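Local coordinates for interphotoreceptor retinoid-binding protein (Xenopus laevis, PDB 1J7X), which probably binds retinoids and fatty acids in the space between photoreceptors and pigment epithelium, helping to shuttle retinoids during the visual cycle, at residues A[9-12]-A[13-17]; A[23-26]-A[27-30]; A[44-47]-A[48-52]; A[56-60]-A[61-65]; A[275-278]-A[279-283]. One frame throughout, in Å; residues are numbered along the deposited sequence.

Interaction 1: residues A[9-12]-A[13-17]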
loop_
_atom_site.group_PDB
_atom_site.type_symbol
_atom_site.label_atom_id
_atom_site.label_comp_id
_atom_site.label_asym_id
_atom_site.label_seq_id
_atom_site.Cartn_x
_atom_site.Cartn_y
_atom_site.Cartn_z
ATOM N N HIS A 9 7.119 -30.738 -2.874
ATOM C CA HIS A 9 7.580 -30.647 -4.256
ATOM C C HIS A 9 6.944 -29.406 -4.956
ATOM O O HIS A 9 7.555 -28.663 -5.647
ATOM C CB HIS A 9 7.192 -31.967 -5.037
ATOM C CG HIS A 9 7.708 -32.038 -6.425
ATOM N ND1 HIS A 9 6.888 -32.212 -7.513
ATOM C CD2 HIS A 9 8.924 -31.771 -6.925
ATOM C CE1 HIS A 9 7.600 -32.112 -8.617
ATOM N NE2 HIS A 9 8.852 -31.886 -8.285
ATOM N N GLN A 10 5.665 -29.228 -4.744
ATOM C CA GLN A 10 4.988 -28.130 -5.399
ATOM C C GLN A 10 5.573 -26.810 -4.819
ATOM O O GLN A 10 5.845 -25.844 -5.571
ATOM C CB GLN A 10 3.517 -28.269 -5.136
ATOM C CG GLN A 10 2.787 -29.426 -5.833
ATOM C CD GLN A 10 1.234 -29.444 -5.610
ATOM O OE1 GLN A 10 0.513 -28.476 -5.974
ATOM N NE2 GLN A 10 0.748 -30.496 -4.953
ATOM N N LEU A 11 5.717 -26.783 -3.512
ATOM C CA LEU A 11 6.249 -25.546 -2.826
ATOM C C LEU A 11 7.560 -25.087 -3.382
ATOM O O LEU A 11 7.760 -23.930 -3.853
ATOM C CB LEU A 11 6.332 -25.757 -1.325
ATOM C CG LEU A 11 6.995 -24.634 -0.554
ATOM C CD1 LEU A 11 6.193 -23.363 -0.704
ATOM C CD2 LEU A 11 7.184 -24.991 0.884
ATOM N N CYS A 12 8.509 -26.016 -3.452
ATOM C CA CYS A 12 9.801 -25.643 -3.990
ATOM C C CYS A 12 9.719 -25.141 -5.411
ATOM O O CYS A 12 10.438 -24.220 -5.752
ATOM C CB CYS A 12 10.752 -26.868 -3.911
ATOM S SG CYS A 12 11.262 -27.128 -2.238
ATOM N N ASP A 13 8.861 -25.725 -6.208
ATOM C CA ASP A 13 8.691 -25.263 -7.556
ATOM C C ASP A 13 8.077 -23.826 -7.553
ATOM O O ASP A 13 8.539 -22.929 -8.259
ATOM C CB ASP A 13 7.782 -26.228 -8.284
ATOM C CG ASP A 13 7.653 -25.913 -9.757
ATOM O OD1 ASP A 13 8.707 -25.672 -10.400
ATOM O OD2 ASP A 13 6.505 -25.909 -10.326
ATOM N N ILE A 14 7.033 -23.665 -6.772
ATOM C CA ILE A 14 6.376 -22.383 -6.726
ATOM C C ILE A 14 7.386 -21.311 -6.326
ATOM O O ILE A 14 7.437 -20.287 -6.951
ATOM C CB ILE A 14 5.242 -22.413 -5.668
ATOM C CG1 ILE A 14 4.130 -23.443 -5.986
ATOM C CG2 ILE A 14 4.715 -21.022 -5.489
ATOM C CD1 ILE A 14 3.454 -23.205 -7.186
ATOM N N LEU A 15 8.136 -21.537 -5.251
ATOM C CA LEU A 15 9.134 -20.598 -4.715
ATOM C C LEU A 15 10.193 -20.250 -5.741
ATOM O O LEU A 15 10.430 -19.123 -5.987
ATOM C CB LEU A 15 9.782 -21.169 -3.488
ATOM C CG LEU A 15 8.927 -21.381 -2.270
ATOM C CD1 LEU A 15 9.688 -22.118 -1.219
ATOM C CD2 LEU A 15 8.462 -20.020 -1.793
ATOM N N ALA A 16 10.758 -21.261 -6.430
ATOM C CA ALA A 16 11.824 -21.040 -7.392
ATOM C C ALA A 16 11.387 -20.114 -8.504
ATOM O O ALA A 16 12.097 -19.278 -8.966
ATOM C CB ALA A 16 12.289 -22.404 -7.989
ATOM N N ASN A 17 10.153 -20.254 -8.929
ATOM C CA ASN A 17 9.682 -19.465 -10.045
ATOM C C ASN A 17 8.951 -18.167 -9.703
ATOM O O ASN A 17 8.884 -17.310 -10.539
ATOM C CB ASN A 17 8.782 -20.285 -10.860
ATOM C CG ASN A 17 9.509 -21.504 -11.432
ATOM O OD1 ASN A 17 10.604 -21.355 -12.027
ATOM N ND2 ASN A 17 8.916 -22.681 -11.268
#
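Leu-15 N donates to Leu-11 O at 2.8 Å with its N-H aimed almost straight at the oxygen (177°), and these two residues also make the main side-chain contact, one turn apart on helix 2-18. CG of Leu-11 stands opposite the backbone N and beside the carbonyl carbon (chi1 174°), which carries the isobutyl group toward the following turn. Leu-15 is set the other way, its CG beside its own backbone N (chi1 -65°), so the two branched ends meet aslant. Leu-11 CD1 rests on Leu-15 CG at 3.7 Å and lies equally close to Leu-15 CD1. Leu-15 CG also comes within 3.2 Å of Leu-11 O, so this carbonyl is gripped by one N-H and flanked by hydrocarbon. A similar pairing is found one residue back: Gln-10 O accepts from Ile-14 N at 2.8 Å while Ile-14 CG1 lies only 3.0 Å from the same oxygen. Cys-12 O receives Ala-16 N at 3.1 Å, and the bond from Asp-13 N to His-9 O is longer at 3.3 Å. The helix is amphipathic here, with Leu-11 and Leu-15 buried while His-9 and Asp-13 are exposed. On the inner side Leu-15 meets Ile-25 of helix 25-31 and Leu-63 in the loop leading to strand 64-67, Cys-12 packs on Leu-29 and Leu-32, and Leu-11 touches Phe-249. The Gln-10 amide donates to Gly-250 O, tying the helix to the loop between strands 244-248 and 254-265.

Interaction 2: residues A[23-26]-A[27-30]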
loop_
_atom_site.group_PDB
_atom_site.type_symbol
_atom_site.label_atom_id
_atom_site.label_comp_id
_atom_site.label_asym_id
_atom_site.label_seq_id
_atom_site.Cartn_x
_atom_site.Cartn_y
_atom_site.Cartn_z
ATOM N N GLU A 23 17.181 -14.535 -4.550
ATOM C CA GLU A 23 18.464 -14.770 -3.948
ATOM C C GLU A 23 18.352 -15.664 -2.792
ATOM O O GLU A 23 19.342 -16.154 -2.313
ATOM C CB GLU A 23 19.149 -13.431 -3.598
ATOM C CG GLU A 23 18.453 -12.606 -2.533
ATOM C CD GLU A 23 17.622 -11.431 -3.059
ATOM O OE1 GLU A 23 16.786 -11.657 -3.976
ATOM O OE2 GLU A 23 17.849 -10.289 -2.507
ATOM N N ARG A 24 17.114 -15.936 -2.300
ATOM C CA ARG A 24 16.971 -16.829 -1.188
ATOM C C ARG A 24 16.697 -18.271 -1.615
ATOM O O ARG A 24 16.726 -19.157 -0.790
ATOM C CB ARG A 24 15.825 -16.344 -0.231
ATOM C CG ARG A 24 16.196 -14.981 0.403
ATOM C CD ARG A 24 15.154 -14.357 1.161
ATOM N NE ARG A 24 15.546 -13.087 1.761
ATOM C CZ ARG A 24 14.705 -12.354 2.506
ATOM N NH1 ARG A 24 13.462 -12.785 2.712
ATOM N NH2 ARG A 24 15.099 -11.233 3.049
ATOM N N ILE A 25 16.439 -18.493 -2.911
ATOM C CA ILE A 25 16.001 -19.772 -3.375
ATOM C C ILE A 25 17.070 -20.867 -3.153
ATOM O O ILE A 25 16.725 -21.956 -2.702
ATOM C CB ILE A 25 15.602 -19.710 -4.809
ATOM C CG1 ILE A 25 14.409 -18.750 -5.008
ATOM C CG2 ILE A 25 15.266 -21.061 -5.346
ATOM C CD1 ILE A 25 13.185 -19.037 -4.178
ATOM N N PRO A 26 18.334 -20.585 -3.495
ATOM C CA PRO A 26 19.361 -21.642 -3.296
ATOM C C PRO A 26 19.343 -22.235 -1.922
ATOM O O PRO A 26 19.214 -23.450 -1.760
ATOM C CB PRO A 26 20.633 -20.912 -3.631
ATOM C CG PRO A 26 20.259 -19.927 -4.612
ATOM C CD PRO A 26 18.929 -19.341 -4.090
ATOM N N THR A 27 19.405 -21.377 -0.905
ATOM C CA THR A 27 19.361 -21.789 0.484
ATOM C C THR A 27 18.080 -22.509 0.938
ATOM O O THR A 27 18.115 -23.510 1.712
ATOM C CB THR A 27 19.657 -20.567 1.329
ATOM O OG1 THR A 27 21.000 -20.224 1.052
ATOM C CG2 THR A 27 19.655 -20.899 2.809
ATOM N N LEU A 28 16.947 -22.064 0.391
ATOM C CA LEU A 28 15.674 -22.666 0.708
ATOM C C LEU A 28 15.624 -24.073 0.106
ATOM O O LEU A 28 15.055 -25.011 0.691
ATOM C CB LEU A 28 14.572 -21.837 0.097
ATOM C CG LEU A 28 14.232 -20.647 0.913
ATOM C CD1 LEU A 28 13.323 -19.664 0.048
ATOM C CD2 LEU A 28 13.472 -21.060 2.136
ATOM N N LEU A 29 16.202 -24.203 -1.086
ATOM C CA LEU A 29 16.226 -25.530 -1.770
ATOM C C LEU A 29 17.191 -26.496 -1.031
ATOM O O LEU A 29 17.040 -27.746 -1.124
ATOM C CB LEU A 29 16.651 -25.391 -3.274
ATOM C CG LEU A 29 15.508 -25.131 -4.256
ATOM C CD1 LEU A 29 14.608 -26.362 -4.418
ATOM C CD2 LEU A 29 14.657 -24.055 -3.809
ATOM N N GLN A 30 18.117 -25.957 -0.256
ATOM C CA GLN A 30 18.995 -26.815 0.559
ATOM C C GLN A 30 18.291 -27.218 1.863
ATOM O O GLN A 30 18.346 -28.390 2.294
ATOM C CB GLN A 30 20.271 -26.055 0.934
ATOM C CG GLN A 30 21.231 -25.802 -0.240
ATOM C CD GLN A 30 21.907 -27.041 -0.770
ATOM O OE1 GLN A 30 22.075 -28.030 0.005
ATOM N NE2 GLN A 30 22.337 -27.004 -2.086
HETATM O O HOH W 1 20.283 -18.510 -1.275
HETATM O O HOH W 2 20.534 -25.024 -3.726
#
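Ile-25 keeps CG2 beside its carbonyl carbon (chi1 -62°, with CG1 beside the backbone N), and Leu-29 turns CD2 back along the helix (chi1 -88°, chi2 -70°), which sets the two branches alongside each other. The methyls Ile-25 CG2 and Leu-29 CD2 are 3.4 Å apart, tighter than an ordinary van der Waals contact. Beneath them Leu-29 N donates to Ile-25 O at 2.8 Å. Leu-28 N reaches Arg-24 O at 3.1 Å, and the Leu-28 side chain lies against that carbonyl and the Arg-24 CB. At the helix start a water stands in for a direct bond: it donates to Glu-23 O at 2.7 Å and accepts from Thr-27 N at 3.0 Å, hydrating the opening turn. A second water receives Gln-30 NE2 at 3.1 Å and donates to Pro-26 O at 2.8 Å, a carbonyl that otherwise gets a weak bond from Gln-30 N. Pro-26, lacking an N-H, fits this first turn without costing a helical bond. Helix 25-31 packs on two others: Ile-25 and Leu-29 face Leu-15 and Cys-12 of helix 2-18, and Leu-28 meets Leu-54, Leu-57 and Thr-58 of helix 43-58.

Interaction 3: residues A[44-47]-A[48-52]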
loop_
_atom_site.group_PDB
_atom_site.type_symbol
_atom_site.label_atom_id
_atom_site.label_comp_id
_atom_site.label_asym_id
_atom_site.label_seq_id
_atom_site.Cartn_x
_atom_site.Cartn_y
_atom_site.Cartn_z
ATOM N N GLU A 44 -2.759 -29.096 8.631
ATOM C CA GLU A 44 -2.468 -28.103 9.629
ATOM C C GLU A 44 -1.028 -28.190 10.112
ATOM O O GLU A 44 -0.369 -27.127 10.280
ATOM C CB GLU A 44 -3.450 -28.211 10.812
ATOM C CG GLU A 44 -3.366 -27.048 11.865
ATOM C CD GLU A 44 -4.503 -27.070 12.916
ATOM O OE1 GLU A 44 -5.710 -26.863 12.550
ATOM O OE2 GLU A 44 -4.203 -27.302 14.125
ATOM N N ASP A 45 -0.559 -29.407 10.380
ATOM C CA ASP A 45 0.804 -29.585 10.848
ATOM C C ASP A 45 1.788 -29.213 9.769
ATOM O O ASP A 45 2.800 -28.553 10.071
ATOM C CB ASP A 45 1.045 -31.009 11.242
ATOM C CG ASP A 45 0.077 -31.514 12.300
ATOM O OD1 ASP A 45 -0.279 -30.762 13.248
ATOM O OD2 ASP A 45 -0.293 -32.728 12.263
ATOM N N ILE A 46 1.500 -29.644 8.530
ATOM C CA ILE A 46 2.358 -29.269 7.411
ATOM C C ILE A 46 2.478 -27.768 7.240
ATOM O O ILE A 46 3.565 -27.224 7.103
ATOM C CB ILE A 46 1.843 -29.886 6.124
ATOM C CG1 ILE A 46 2.108 -31.392 6.164
ATOM C CG2 ILE A 46 2.528 -29.361 4.976
ATOM C CD1 ILE A 46 1.599 -32.119 7.386
ATOM N N ALA A 47 1.365 -27.087 7.276
ATOM C CA ALA A 47 1.396 -25.636 7.140
ATOM C C ALA A 47 2.236 -24.996 8.286
ATOM O O ALA A 47 3.191 -24.196 8.092
ATOM C CB ALA A 47 -0.024 -25.089 7.150
ATOM N N ALA A 48 1.944 -25.426 9.505
ATOM C CA ALA A 48 2.661 -24.886 10.639
ATOM C C ALA A 48 4.148 -25.156 10.607
ATOM O O ALA A 48 4.985 -24.294 10.846
ATOM C CB ALA A 48 2.039 -25.341 11.967
ATOM N N LYS A 49 4.502 -26.401 10.243
ATOM C CA LYS A 49 5.892 -26.703 10.198
ATOM C C LYS A 49 6.645 -25.907 9.124
ATOM O O LYS A 49 7.737 -25.458 9.361
ATOM C CB LYS A 49 6.034 -28.231 9.912
ATOM C CG LYS A 49 7.451 -28.699 9.819
ATOM C CD LYS A 49 8.283 -28.438 11.049
ATOM C CE LYS A 49 9.731 -28.934 10.945
ATOM N NZ LYS A 49 10.629 -28.358 12.054
ATOM N N LEU A 50 6.126 -25.931 7.883
ATOM C CA LEU A 50 6.726 -25.217 6.807
ATOM C C LEU A 50 6.710 -23.709 7.058
ATOM O O LEU A 50 7.729 -23.071 6.734
ATOM C CB LEU A 50 6.110 -25.518 5.484
ATOM C CG LEU A 50 6.459 -26.951 5.028
ATOM C CD1 LEU A 50 5.527 -27.372 3.911
ATOM C CD2 LEU A 50 7.875 -26.900 4.558
ATOM N N ASN A 51 5.675 -23.180 7.706
ATOM C CA ASN A 51 5.577 -21.763 8.019
ATOM C C ASN A 51 6.677 -21.382 9.020
ATOM O O ASN A 51 7.398 -20.354 8.827
ATOM C CB ASN A 51 4.231 -21.370 8.568
ATOM C CG ASN A 51 3.216 -21.215 7.522
ATOM O OD1 ASN A 51 1.998 -21.358 7.801
ATOM N ND2 ASN A 51 3.642 -20.754 6.376
ATOM N N TYR A 52 6.927 -22.248 9.991
ATOM C CA TYR A 52 8.012 -21.910 10.998
ATOM C C TYR A 52 9.350 -21.934 10.365
ATOM O O TYR A 52 10.229 -21.048 10.556
ATOM C CB TYR A 52 8.037 -22.946 12.129
ATOM C CG TYR A 52 8.731 -22.399 13.401
ATOM C CD1 TYR A 52 8.119 -21.336 14.115
ATOM C CD2 TYR A 52 9.859 -22.923 13.876
ATOM C CE1 TYR A 52 8.654 -20.800 15.317
ATOM C CE2 TYR A 52 10.441 -22.406 15.055
ATOM C CZ TYR A 52 9.846 -21.307 15.759
ATOM O OH TYR A 52 10.313 -20.763 17.041
#
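One turn of the amphipathic helix 43-58 brings Ile-46 alongside Leu-50 on its buried side, while Glu-44 and Ala-48 lie on the exposed one. The two apolar chains lean in a common direction, with the methyl Ile-46 CG2 touching Leu-50 CD1 at 3.8 Å. CG of Leu-50 sits beside its backbone N (chi1 -70°), which tips the branch back toward Ile-46. The backbone below is regular: Ala-48 N bonds Glu-44 O at 3.0 Å, Lys-49 N bonds Asp-45 O at 2.7 Å and Leu-50 N bonds Ile-46 O at 3.0 Å. Ala-47 O takes the N-H of Asn-51 at 2.7 Å and is pressed by the same residue's side chain, whose CB lies 3.0 Å away. That side chain continues to Val-64 and Leu-65, and an alanine here, keeping CB and the N-H but not the amide, would probably open a gap between the helix and strand 64-67. Lys-49 turns outward, making a long, weak ion pair with Glu-53. Upstream, Ser-42 OG accepts from Asp-45 N in the first turn. Apolar residues four apart facing inward, with charged ones outside, are typical of an amphipathic helix packed in a helical domain.

Interaction 4: residues A[56-60]-A[61-65]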
loop_
_atom_site.group_PDB
_atom_site.type_symbol
_atom_site.label_atom_id
_atom_site.label_comp_id
_atom_site.label_asym_id
_atom_site.label_seq_id
_atom_site.Cartn_x
_atom_site.Cartn_y
_atom_site.Cartn_z
ATOM N N SER A 56 11.882 -18.755 9.593
ATOM C CA SER A 56 13.246 -18.778 10.117
ATOM C C SER A 56 14.280 -18.503 9.084
ATOM O O SER A 56 15.269 -17.823 9.266
ATOM C CB SER A 56 13.495 -20.119 10.761
ATOM O OG SER A 56 12.681 -20.274 11.881
ATOM N N LEU A 57 14.008 -18.970 7.904
ATOM C CA LEU A 57 14.883 -18.820 6.822
ATOM C C LEU A 57 14.695 -17.596 6.017
ATOM O O LEU A 57 15.679 -17.189 5.365
ATOM C CB LEU A 57 14.659 -19.994 5.888
ATOM C CG LEU A 57 14.968 -21.348 6.520
ATOM C CD1 LEU A 57 14.752 -22.445 5.503
ATOM C CD2 LEU A 57 16.513 -21.308 6.953
ATOM N N THR A 58 13.498 -16.979 6.016
ATOM C CA THR A 58 13.279 -15.756 5.188
ATOM C C THR A 58 12.911 -14.515 5.935
ATOM O O THR A 58 13.099 -13.420 5.450
ATOM C CB THR A 58 12.124 -15.951 4.146
ATOM O OG1 THR A 58 10.882 -16.118 4.860
ATOM C CG2 THR A 58 12.360 -17.268 3.329
ATOM N N GLU A 59 12.301 -14.623 7.095
ATOM C CA GLU A 59 11.894 -13.440 7.823
ATOM C C GLU A 59 11.017 -12.594 6.988
ATOM O O GLU A 59 11.141 -11.364 6.982
ATOM C CB GLU A 59 13.068 -12.648 8.384
ATOM C CG GLU A 59 13.865 -13.471 9.435
ATOM C CD GLU A 59 14.938 -12.562 10.130
ATOM O OE1 GLU A 59 15.465 -11.664 9.489
ATOM O OE2 GLU A 59 15.197 -12.717 11.305
ATOM N N ASP A 60 10.174 -13.241 6.212
ATOM C CA ASP A 60 9.252 -12.607 5.295
ATOM C C ASP A 60 7.894 -13.097 5.572
ATOM O O ASP A 60 7.398 -14.047 4.923
ATOM C CB ASP A 60 9.697 -12.922 3.855
ATOM C CG ASP A 60 8.912 -12.217 2.813
ATOM O OD1 ASP A 60 7.908 -11.545 3.089
ATOM O OD2 ASP A 60 9.244 -12.294 1.569
ATOM N N PRO A 61 7.138 -12.344 6.391
ATOM C CA PRO A 61 5.760 -12.686 6.725
ATOM C C PRO A 61 4.726 -12.790 5.559
ATOM O O PRO A 61 3.645 -13.341 5.757
ATOM C CB PRO A 61 5.310 -11.535 7.713
ATOM C CG PRO A 61 6.529 -10.929 8.186
ATOM C CD PRO A 61 7.594 -11.109 7.049
ATOM N N ARG A 62 5.093 -12.297 4.388
ATOM C CA ARG A 62 4.211 -12.315 3.236
ATOM C C ARG A 62 4.066 -13.737 2.650
ATOM O O ARG A 62 3.063 -14.067 2.064
ATOM C CB ARG A 62 4.733 -11.351 2.172
ATOM C CG ARG A 62 4.885 -9.891 2.572
ATOM C CD ARG A 62 5.549 -9.085 1.524
ATOM N NE ARG A 62 6.892 -9.613 1.249
ATOM C CZ ARG A 62 7.584 -9.318 0.199
ATOM N NH1 ARG A 62 7.197 -8.340 -0.609
ATOM N NH2 ARG A 62 8.705 -9.962 -0.014
ATOM N N LEU A 63 5.107 -14.568 2.825
ATOM C CA LEU A 63 5.174 -15.907 2.336
ATOM C C LEU A 63 4.583 -16.743 3.409
ATOM O O LEU A 63 5.187 -16.955 4.476
ATOM C CB LEU A 63 6.646 -16.285 2.091
ATOM C CG LEU A 63 6.976 -17.688 1.757
ATOM C CD1 LEU A 63 6.219 -18.008 0.467
ATOM C CD2 LEU A 63 8.504 -17.917 1.615
ATOM N N VAL A 64 3.410 -17.290 3.147
ATOM C CA VAL A 64 2.746 -18.106 4.112
ATOM C C VAL A 64 1.791 -19.176 3.562
ATOM O O VAL A 64 1.027 -18.934 2.606
ATOM C CB VAL A 64 1.946 -17.217 5.135
ATOM C CG1 VAL A 64 1.131 -16.227 4.384
ATOM C CG2 VAL A 64 1.118 -18.034 6.124
ATOM N N LEU A 65 1.900 -20.341 4.138
ATOM C CA LEU A 65 1.012 -21.436 3.821
ATOM C C LEU A 65 -0.209 -21.309 4.665
ATOM O O LEU A 65 -0.128 -21.116 5.892
ATOM C CB LEU A 65 1.621 -22.796 4.084
ATOM C CG LEU A 65 2.637 -23.300 3.026
ATOM C CD1 LEU A 65 4.013 -22.781 3.179
ATOM C CD2 LEU A 65 2.765 -24.896 3.074
#
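A type I beta turn from Asp-60 to Leu-63, locked by a salt bridge, joins the end of helix 43-58 to strand 64-67. Its backbone bond runs from Leu-63 N to Asp-60 O at 3.1 Å. Asp-60 holds CG beside its carbonyl carbon (chi1 -174°), which lays the carboxylate against Arg-62. OD1 is gripped twice: Arg-62 N reaches it at 3.2 Å from above the carboxylate plane, closing an Asx turn, and Arg-62 NE at 2.9 Å on the syn side. Arg-62 NH2 completes a side-on, two-pronged grip by meeting OD2 at 2.9 Å, and the two flat groups are turned 27° apart. The arginine can do this because its chain bends at chi3 (-60°), folding the guanidinium back over the turn. OD2 is bonded by Tyr-19 OH as well, so the buried carboxylate is well satisfied and probably stays charged. A leucine in place of Asp-60 would probably leave the Arg-62 guanidinium without its counter-charge and less firmly fixed, held mainly by Asn-262, and Tyr-19 OH without this partner. Before the turn, Glu-59 leaves the helix with positive phi. Thr-58 OG1 accepts from Asp-60 N at 3.3 Å, an ST turn, and is also bonded to Leu-54 O. Thr-58 CG2 approaches Leu-63 CD2 at 4.3 Å, bridging the corner with hydrocarbon. Around it, Leu-63 and Arg-62 lie on Pro-259 of strand 254-265, Arg-62 NH2 bonds Asn-262, and Val-64 pairs with Thr-257, while Thr-58 meets Leu-28 of helix 25-31.

Interaction 5: residues A[275-278]-A[279-283]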
loop_
_atom_site.group_PDB
_atom_site.type_symbol
_atom_site.label_atom_id
_atom_site.label_comp_id
_atom_site.label_asym_id
_atom_site.label_seq_id
_atom_site.Cartn_x
_atom_site.Cartn_y
_atom_site.Cartn_z
ATOM N N GLY A 275 1.299 -3.773 7.064
ATOM C CA GLY A 275 0.718 -2.551 7.634
ATOM C C GLY A 275 1.672 -1.419 7.755
ATOM O O GLY A 275 2.784 -1.595 8.190
ATOM N N VAL A 276 1.263 -0.206 7.392
ATOM C CA VAL A 276 2.086 0.991 7.634
ATOM C C VAL A 276 2.008 1.215 9.130
ATOM O O VAL A 276 0.934 1.057 9.758
ATOM C CB VAL A 276 1.463 2.211 6.942
ATOM C CG1 VAL A 276 2.187 3.461 7.311
ATOM C CG2 VAL A 276 1.467 1.996 5.443
ATOM N N VAL A 277 3.122 1.546 9.725
ATOM C CA VAL A 277 3.220 1.829 11.150
ATOM C C VAL A 277 3.299 3.318 11.328
ATOM O O VAL A 277 4.266 3.967 10.882
ATOM C CB VAL A 277 4.510 1.175 11.757
ATOM C CG1 VAL A 277 4.502 1.438 13.245
ATOM C CG2 VAL A 277 4.435 -0.265 11.578
ATOM N N PRO A 278 2.262 3.929 11.898
ATOM C CA PRO A 278 2.240 5.409 12.054
ATOM C C PRO A 278 3.386 5.934 12.904
ATOM O O PRO A 278 3.906 5.205 13.781
ATOM C CB PRO A 278 0.936 5.651 12.774
ATOM C CG PRO A 278 0.047 4.516 12.244
ATOM C CD PRO A 278 0.985 3.326 12.281
ATOM N N ASP A 279 3.732 7.193 12.689
ATOM C CA ASP A 279 4.689 7.904 13.493
ATOM C C ASP A 279 3.997 8.124 14.878
ATOM O O ASP A 279 4.605 7.902 15.953
ATOM C CB ASP A 279 5.024 9.230 12.869
ATOM C CG ASP A 279 5.672 9.057 11.587
ATOM O OD1 ASP A 279 6.830 8.545 11.592
ATOM O OD2 ASP A 279 5.125 9.259 10.472
ATOM N N ALA A 280 2.725 8.504 14.867
ATOM C CA ALA A 280 1.970 8.731 16.113
ATOM C C ALA A 280 0.823 7.737 16.178
ATOM O O ALA A 280 -0.216 7.901 15.517
ATOM C CB ALA A 280 1.478 10.183 16.213
ATOM N N ILE A 281 1.017 6.651 16.911
ATOM C CA ILE A 281 0.077 5.619 17.048
ATOM C C ILE A 281 -0.996 5.991 18.025
ATOM O O ILE A 281 -0.656 6.259 19.199
ATOM C CB ILE A 281 0.744 4.292 17.438
ATOM C CG1 ILE A 281 1.659 3.790 16.314
ATOM C CG2 ILE A 281 -0.265 3.288 17.691
ATOM C CD1 ILE A 281 2.457 2.524 16.612
ATOM N N VAL A 282 -2.226 6.042 17.566
ATOM C CA VAL A 282 -3.429 6.302 18.362
ATOM C C VAL A 282 -4.553 5.556 17.750
ATOM O O VAL A 282 -4.529 5.079 16.610
ATOM C CB VAL A 282 -3.764 7.801 18.486
ATOM C CG1 VAL A 282 -2.636 8.546 19.023
ATOM C CG2 VAL A 282 -4.025 8.399 17.143
ATOM N N LEU A 283 -5.649 5.369 18.511
ATOM C CA LEU A 283 -6.808 4.692 17.934
ATOM C C LEU A 283 -7.391 5.689 16.840
ATOM O O LEU A 283 -7.215 6.918 16.931
ATOM C CB LEU A 283 -7.893 4.446 19.018
ATOM C CG LEU A 283 -7.822 3.058 19.713
ATOM C CD1 LEU A 283 -6.516 2.896 20.221
ATOM C CD2 LEU A 283 -8.816 2.992 20.923
#
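Between Pro-278 and Ile-281 the backbone bends, Pro-278 being extended and Asp-279 helical (phi -70°, psi -43°) before the chain straightens into strand 280-281; no hydrogen bond crosses the bend. The side-chain contacts across the bend are hydrocarbon. Ile-281 sets CG1 beside its backbone N (chi1 -65°), which swings the longer branch back over the proline. Its CG1 then touches Pro-278 CB at 4.1 Å and lies 3.7 Å from Pro-278 O, the isoleucine crossing the pyrrolidine ring at about a right angle. Farther along the same branch, Ile-281 CD1 meets Val-277 CG1 at 4.1 Å, the two chains meeting at an oblique angle. These are ordinary van der Waals distances, and with Val-277 and Ile-281 both exposed, the contact is a surface patch laid against a buried proline. The bend delivers the chain to the edge of the mixed sheet of the peptidase S41 family region, whose clan takes its name from ClpP and crotonase: strand 280-281 is outermost and runs parallel to strand 231-234. Ala-280 makes backbone bonds with Ile-232 and Gly-234, and Val-282 with Gly-234, which zip the new edge on. Asp-279 stands at the corner, its carboxylate turned toward the neighbouring strand, where OD2 accepts from Ile-232 N and, weakly, from Gln-225 NE2 of helix 216-226. On its own inner side Pro-278 packs against Ile-232 and Ile-236, and Val-277 O takes a hydrogen bond from the Gln-225 amide.

In the fold
Interactions 1 to 4 lie together in the helical part at one end of the chain, whereas interaction 5 stands apart at the edge of the mixed sheet, its centre about 35 Å from that of interaction 1. Interactions 1, 2 and 3 are contacts within three different helices; 1, 3 and 4 are partly buried, while 2, with its bound waters, and 5 are surface contacts. Interactions 3 and 4 share helix 43-58. Contacts knit the group: Leu-11 CD2 meets Leu-50 CD1 at 4.2 Å, and Leu-15 CD2 meets Leu-63 CD1 at 3.8 Å. Charge pairing marks interaction 4, where interaction 5 relies on apolar contact.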